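Local coordinates for KaiC-like domain-containing protein (Pyrococcus horikoshii, PDB 3BS4) that is of unknown function but carries a KaiC-like domain, probably built on the core fold of the RecA-type ATPases, at residues 37-42 with 62-67; 43-48 with 142-147. One frame throughout, in Å; residues are numbered along the deposited sequence.

Interaction 1 (37-42 with 62-67); sequences ILFYIL and QLIIRI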
loop_
_atom_site.group_PDB
_atom_site.type_symbol
_atom_site.label_atom_id
_atom_site.label_comp_id
_atom_site.label_asym_id
_atom_site.label_seq_id
_atom_site.Cartn_x
_atom_site.Cartn_y
_atom_site.Cartn_z
ATOM N N ILE A 37 -10.681 -3.777 -0.037
ATOM C CA ILE A 37 -10.697 -3.017 -1.291
ATOM C C ILE A 37 -9.251 -2.880 -1.783
ATOM O O ILE A 37 -8.962 -3.076 -2.973
ATOM C CB ILE A 37 -11.366 -1.626 -1.146
ATOM C CG1 ILE A 37 -12.856 -1.800 -0.824
ATOM C CG2 ILE A 37 -11.203 -0.831 -2.421
ATOM C CD1 ILE A 37 -13.544 -0.512 -0.516
ATOM N N LEU A 38 -8.338 -2.567 -0.858
ATOM C CA LEU A 38 -6.935 -2.432 -1.241
ATOM C C LEU A 38 -6.342 -3.756 -1.718
ATOM O O LEU A 38 -5.593 -3.761 -2.711
ATOM C CB LEU A 38 -6.085 -1.846 -0.109
ATOM C CG LEU A 38 -4.680 -1.451 -0.583
ATOM C CD1 LEU A 38 -4.723 -0.577 -1.836
ATOM C CD2 LEU A 38 -3.937 -0.720 0.475
ATOM N N PHE A 39 -6.654 -4.859 -1.035
ATOM C CA PHE A 39 -6.164 -6.167 -1.504
ATOM C C PHE A 39 -6.733 -6.507 -2.878
ATOM O O PHE A 39 -6.045 -7.082 -3.717
ATOM C CB PHE A 39 -6.434 -7.271 -0.482
ATOM C CG PHE A 39 -5.363 -7.379 0.573
ATOM C CD1 PHE A 39 -4.154 -8.019 0.294
ATOM C CD2 PHE A 39 -5.570 -6.868 1.846
ATOM C CE1 PHE A 39 -3.150 -8.135 1.276
ATOM C CE2 PHE A 39 -4.571 -6.969 2.837
ATOM C CZ PHE A 39 -3.362 -7.604 2.549
ATOM N N TYR A 40 -7.978 -6.121 -3.123
ATOM C CA TYR A 40 -8.540 -6.301 -4.454
ATOM C C TYR A 40 -7.733 -5.564 -5.521
ATOM O O TYR A 40 -7.352 -6.151 -6.533
ATOM C CB TYR A 40 -10.001 -5.862 -4.467
ATOM C CG TYR A 40 -10.630 -5.995 -5.826
ATOM C CD1 TYR A 40 -11.077 -7.234 -6.282
ATOM C CD2 TYR A 40 -10.747 -4.881 -6.669
ATOM C CE1 TYR A 40 -11.642 -7.360 -7.541
ATOM C CE2 TYR A 40 -11.322 -4.998 -7.944
ATOM C CZ TYR A 40 -11.760 -6.250 -8.361
ATOM O OH TYR A 40 -12.313 -6.383 -9.620
ATOM N N ILE A 41 -7.462 -4.284 -5.285
ATOM C CA ILE A 41 -6.659 -3.484 -6.203
ATOM C C ILE A 41 -5.291 -4.126 -6.443
ATOM O O ILE A 41 -4.858 -4.274 -7.593
ATOM C CB ILE A 41 -6.528 -2.039 -5.692
ATOM C CG1 ILE A 41 -7.909 -1.368 -5.690
ATOM C CG2 ILE A 41 -5.535 -1.239 -6.549
ATOM C CD1 ILE A 41 -7.930 0.016 -5.067
ATOM N N LEU A 42 -4.626 -4.514 -5.357
ATOM C CA LEU A 42 -3.329 -5.187 -5.431
ATOM C C LEU A 42 -3.404 -6.448 -6.307
ATOM O O LEU A 42 -2.570 -6.649 -7.211
ATOM C CB LEU A 42 -2.878 -5.566 -4.012
ATOM C CG LEU A 42 -1.649 -6.456 -3.786
ATOM C CD1 LEU A 42 -0.471 -5.941 -4.541
ATOM C CD2 LEU A 42 -1.328 -6.520 -2.291
ATOM N N GLN A 62 2.911 -15.432 6.151
ATOM C CA GLN A 62 2.024 -16.547 5.869
ATOM C C GLN A 62 0.567 -16.105 5.810
ATOM O O GLN A 62 -0.225 -16.659 5.051
ATOM C CB GLN A 62 2.233 -17.674 6.885
ATOM C CG GLN A 62 3.635 -18.318 6.805
ATOM C CD GLN A 62 4.007 -18.890 5.419
ATOM O OE1 GLN A 62 5.150 -18.751 4.972
ATOM N NE2 GLN A 62 3.053 -19.550 4.755
ATOM N N LEU A 63 0.223 -15.080 6.592
ATOM C CA LEU A 63 -1.107 -14.504 6.517
ATOM C C LEU A 63 -1.350 -13.707 5.222
ATOM O O LEU A 63 -2.423 -13.785 4.642
ATOM C CB LEU A 63 -1.399 -13.648 7.760
ATOM C CG LEU A 63 -2.815 -13.075 7.889
ATOM C CD1 LEU A 63 -3.898 -14.165 7.812
ATOM C CD2 LEU A 63 -2.959 -12.276 9.178
ATOM N N ILE A 64 -0.359 -12.927 4.778
ATOM C CA ILE A 64 -0.439 -12.238 3.493
ATOM C C ILE A 64 -0.660 -13.240 2.359
ATOM O O ILE A 64 -1.446 -12.996 1.446
ATOM C CB ILE A 64 0.847 -11.435 3.226
ATOM C CG1 ILE A 64 0.970 -10.287 4.245
ATOM C CG2 ILE A 64 0.894 -10.917 1.782
ATOM C CD1 ILE A 64 -0.172 -9.251 4.176
ATOM N N ILE A 65 0.051 -14.360 2.429
ATOM C CA ILE A 65 -0.059 -15.391 1.411
ATOM C C ILE A 65 -1.465 -15.959 1.385
ATOM O O ILE A 65 -2.044 -16.115 0.320
ATOM C CB ILE A 65 0.987 -16.499 1.622
ATOM C CG1 ILE A 65 2.386 -15.938 1.322
ATOM C CG2 ILE A 65 0.698 -17.691 0.724
ATOM C CD1 ILE A 65 3.552 -16.853 1.766
ATOM N N ARG A 66 -2.016 -16.223 2.561
ATOM C CA ARG A 66 -3.375 -16.758 2.670
ATOM C C ARG A 66 -4.403 -15.756 2.157
ATOM O O ARG A 66 -5.331 -16.106 1.415
ATOM C CB ARG A 66 -3.686 -17.144 4.116
ATOM C CG ARG A 66 -3.065 -18.470 4.541
ATOM C CD ARG A 66 -3.966 -19.197 5.536
ATOM N NE ARG A 66 -3.917 -18.578 6.857
ATOM C CZ ARG A 66 -4.949 -18.508 7.695
ATOM N NH1 ARG A 66 -4.798 -17.922 8.873
ATOM N NH2 ARG A 66 -6.134 -19.017 7.357
ATOM N N ILE A 67 -4.234 -14.497 2.548
ATOM C CA ILE A 67 -5.159 -13.455 2.118
ATOM C C ILE A 67 -5.162 -13.354 0.606
ATOM O O ILE A 67 -6.219 -13.338 -0.030
ATOM C CB ILE A 67 -4.816 -12.081 2.734
ATOM C CG1 ILE A 67 -5.122 -12.090 4.241
ATOM C CG2 ILE A 67 -5.597 -10.966 2.023
ATOM C CD1 ILE A 67 -4.367 -11.011 5.042
#
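Phe39 meets helix 61-70 through two differently placed methyl groups, one over a ring face and one at the ring edge. The gamma methyl of Ile67 sits over the ring centre: CG2 of Ile67 stands 3.6 Å above the Phe39 ring plane, and the line from it to the centroid runs 11° off the normal. The individual distances bear out this centring, since Ile67 CG2 is 3.7 Å from Phe39 CD1 and still only 4.1 Å from Phe39 CZ. The contact therefore qualifies as a CH-pi interaction with the flat pi surface. In Ile67 it is the CG2 branch, set anti to the backbone N, that is presented to the aromatic ring.

One helical turn earlier, Ile64 approaches from another direction. Its CD1 lies in the ring plane, 3.9 Å from Phe39 CZ, and thus meets the far end of the phenyl group instead of its pi surface. A folded delta branch (chi2 -62°) brings this methyl closer to helix 34-47 than the bond leaving its CA would suggest.

Strand 22-27, helix 34-47 and strand 51-56 follow one another as a beta-alpha-beta crossover in the parallel part of the sheet, and helix 61-70 starts the next connection, consistent with a RecA-like alpha/beta core. The two helices pack as neighbours over the sheet. Their nearest CA atoms, those of Phe39 and Ile67, are 8.2 Å apart, and the phenyl group spans this separation, accounting for half of the 141 Å² buried. Phe71 and Ile146 also touch Phe39, while Ile64 rests on Met54 and Ser56 of strand 51-56.

Interaction 2 (43-48 with 142-147); sequences SRKLKS and YGFAIS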
loop_
_atom_site.group_PDB
_atom_site.type_symbol
_atom_site.label_atom_id
_atom_site.label_comp_id
_atom_site.label_asym_id
_atom_site.label_seq_id
_atom_site.Cartn_x
_atom_site.Cartn_y
_atom_site.Cartn_z
ATOM N N SER A 43 -4.416 -7.280 -6.056
ATOM C CA SER A 43 -4.572 -8.511 -6.823
ATOM C C SER A 43 -4.750 -8.201 -8.317
ATOM O O SER A 43 -4.224 -8.927 -9.174
ATOM C CB SER A 43 -5.739 -9.347 -6.290
ATOM O OG SER A 43 -6.989 -8.788 -6.646
ATOM N N ARG A 44 -5.456 -7.121 -8.637
ATOM C CA ARG A 44 -5.695 -6.762 -10.038
ATOM C C ARG A 44 -4.429 -6.257 -10.718
ATOM O O ARG A 44 -4.208 -6.548 -11.890
ATOM C CB ARG A 44 -6.811 -5.724 -10.161
ATOM C CG ARG A 44 -8.186 -6.262 -9.796
ATOM C CD ARG A 44 -8.935 -6.709 -11.040
ATOM N NE ARG A 44 -9.092 -5.592 -11.975
ATOM C CZ ARG A 44 -9.971 -5.555 -12.974
ATOM N NH1 ARG A 44 -10.801 -6.572 -13.176
ATOM N NH2 ARG A 44 -10.029 -4.491 -13.766
ATOM N N LYS A 45 -3.595 -5.517 -9.986
ATOM C CA LYS A 45 -2.347 -5.016 -10.569
ATOM C C LYS A 45 -1.387 -6.175 -10.843
ATOM O O LYS A 45 -0.687 -6.179 -11.868
ATOM C CB LYS A 45 -1.688 -3.952 -9.674
ATOM C CG LYS A 45 -2.549 -2.714 -9.453
ATOM C CD LYS A 45 -2.925 -2.065 -10.773
ATOM C CE LYS A 45 -3.513 -0.673 -10.599
ATOM N NZ LYS A 45 -4.003 -0.135 -11.909
ATOM N N LEU A 46 -1.376 -7.155 -9.938
ATOM C CA LEU A 46 -0.554 -8.352 -10.119
ATOM C C LEU A 46 -1.052 -9.178 -11.299
ATOM O O LEU A 46 -0.250 -9.609 -12.142
ATOM C CB LEU A 46 -0.553 -9.208 -8.863
ATOM C CG LEU A 46 0.382 -8.780 -7.733
ATOM C CD1 LEU A 46 0.068 -9.564 -6.463
ATOM C CD2 LEU A 46 1.838 -8.963 -8.171
ATOM N N LYS A 47 -2.367 -9.378 -11.368
ATOM C CA LYS A 47 -2.949 -10.247 -12.411
ATOM C C LYS A 47 -2.827 -9.632 -13.795
ATOM O O LYS A 47 -2.914 -10.348 -14.800
ATOM C CB LYS A 47 -4.420 -10.567 -12.115
ATOM C CG LYS A 47 -4.605 -11.594 -11.055
ATOM C CD LYS A 47 -6.078 -11.674 -10.685
ATOM C CE LYS A 47 -6.338 -12.741 -9.672
ATOM N NZ LYS A 47 -7.769 -12.710 -9.249
ATOM N N SER A 48 -2.623 -8.318 -13.850
ATOM C CA SER A 48 -2.440 -7.601 -15.108
ATOM C C SER A 48 -0.961 -7.476 -15.500
ATOM O O SER A 48 -0.596 -6.654 -16.351
ATOM C CB SER A 48 -3.105 -6.225 -15.028
ATOM O OG SER A 48 -4.497 -6.364 -14.843
ATOM N N TYR A 142 4.021 -0.587 -8.992
ATOM C CA TYR A 142 3.162 -0.148 -7.892
ATOM C C TYR A 142 3.803 -0.553 -6.589
ATOM O O TYR A 142 4.431 -1.601 -6.524
ATOM C CB TYR A 142 1.796 -0.815 -7.985
ATOM C CG TYR A 142 1.023 -0.379 -9.193
ATOM C CD1 TYR A 142 0.286 0.803 -9.175
ATOM C CD2 TYR A 142 1.034 -1.141 -10.370
ATOM C CE1 TYR A 142 -0.438 1.219 -10.308
ATOM C CE2 TYR A 142 0.331 -0.727 -11.492
ATOM C CZ TYR A 142 -0.405 0.439 -11.457
ATOM O OH TYR A 142 -1.124 0.835 -12.568
ATOM N N GLY A 143 3.629 0.267 -5.553
ATOM C CA GLY A 143 4.026 -0.123 -4.194
ATOM C C GLY A 143 2.808 -0.149 -3.298
ATOM O O GLY A 143 1.847 0.616 -3.504
ATOM N N PHE A 144 2.835 -1.059 -2.328
ATOM C CA PHE A 144 1.769 -1.147 -1.315
ATOM C C PHE A 144 2.401 -1.243 0.046
ATOM O O PHE A 144 3.280 -2.092 0.230
ATOM C CB PHE A 144 0.914 -2.390 -1.560
ATOM C CG PHE A 144 0.111 -2.318 -2.832
ATOM C CD1 PHE A 144 -1.220 -1.933 -2.798
ATOM C CD2 PHE A 144 0.696 -2.605 -4.069
ATOM C CE1 PHE A 144 -1.971 -1.830 -3.967
ATOM C CE2 PHE A 144 -0.055 -2.506 -5.257
ATOM C CZ PHE A 144 -1.387 -2.120 -5.201
ATOM N N ALA A 145 1.995 -0.386 0.989
ATOM C CA ALA A 145 2.490 -0.491 2.383
ATOM C C ALA A 145 1.335 -0.895 3.303
ATOM O O ALA A 145 0.393 -0.108 3.502
ATOM C CB ALA A 145 3.101 0.844 2.853
ATOM N N ILE A 146 1.435 -2.123 3.830
ATOM C CA ILE A 146 0.350 -2.740 4.573
ATOM C C ILE A 146 0.846 -3.117 5.972
ATOM O O ILE A 146 1.477 -4.155 6.157
ATOM C CB ILE A 146 -0.213 -3.993 3.858
ATOM C CG1 ILE A 146 -0.512 -3.698 2.375
ATOM C CG2 ILE A 146 -1.457 -4.491 4.588
ATOM C CD1 ILE A 146 -0.786 -4.926 1.520
ATOM N N SER A 147 0.605 -2.259 6.963
ATOM C CA SER A 147 -0.026 -0.957 6.856
ATOM C C SER A 147 0.709 0.066 7.679
ATOM O O SER A 147 1.533 -0.298 8.535
ATOM C CB SER A 147 -1.388 -1.048 7.586
ATOM O OG SER A 147 -2.207 -2.049 6.988
#
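The Tyr142 ring takes the aliphatic chain of Lys45 over one face, whereas the Phe144 ring meets the same lysine at its edge. On tyrosine, Lys45 CD stands 3.5 Å above the plane, displaced toward the rim and 25° off the normal through the centroid, a CH-pi contact. On phenylalanine the approach is looser: Lys45 CG lies near the ring plane, 4.4 Å from Phe144 CZ. The lysine chain bends at chi2 (-57°) and then extends across the tyrosine ring, ending with NZ donating a hydrogen bond of 3.1 Å to Tyr142 OH.

Helix 34-47 here covers strand 141-146, a parallel strand inside the sheet with 51-56 and 184-190 as its neighbours, as expected of a RecA-like core. Phe144 continues this buried layer by stacking on Phe186.

The strongest partner of the ammonium group is Glu6, through a salt bridge, and the carbonyl O of Ser4 takes a further hydrogen bond, so three acceptors grip a buried charge that would probably be costly without them. Replacing Tyr142 with an alanine would probably open a gap under the lysine methylenes and leave NZ without its hydroxyl acceptor, although Glu6 would still face it.

Overall arrangement
Both contacts are buried and both start from helix 34-47, interaction 1 from its middle and interaction 2 from its C-terminal end. They differ in target: interaction 1 joins this helix to helix 61-70 beside it, interaction 2 to strand 141-146 beneath it. Their centres are 8 Å apart and they merge directly, since Leu42 CD1 packs 3.5 Å from Phe144 CE2 and Leu38 also touches that ring. The chemistry changes along the helix. Between the helices only hydrocarbon surfaces meet, whereas near the helix end a lysine supplies both apolar methylenes and a charge, which is met by tyrosine and by the N-terminal segment through Glu6.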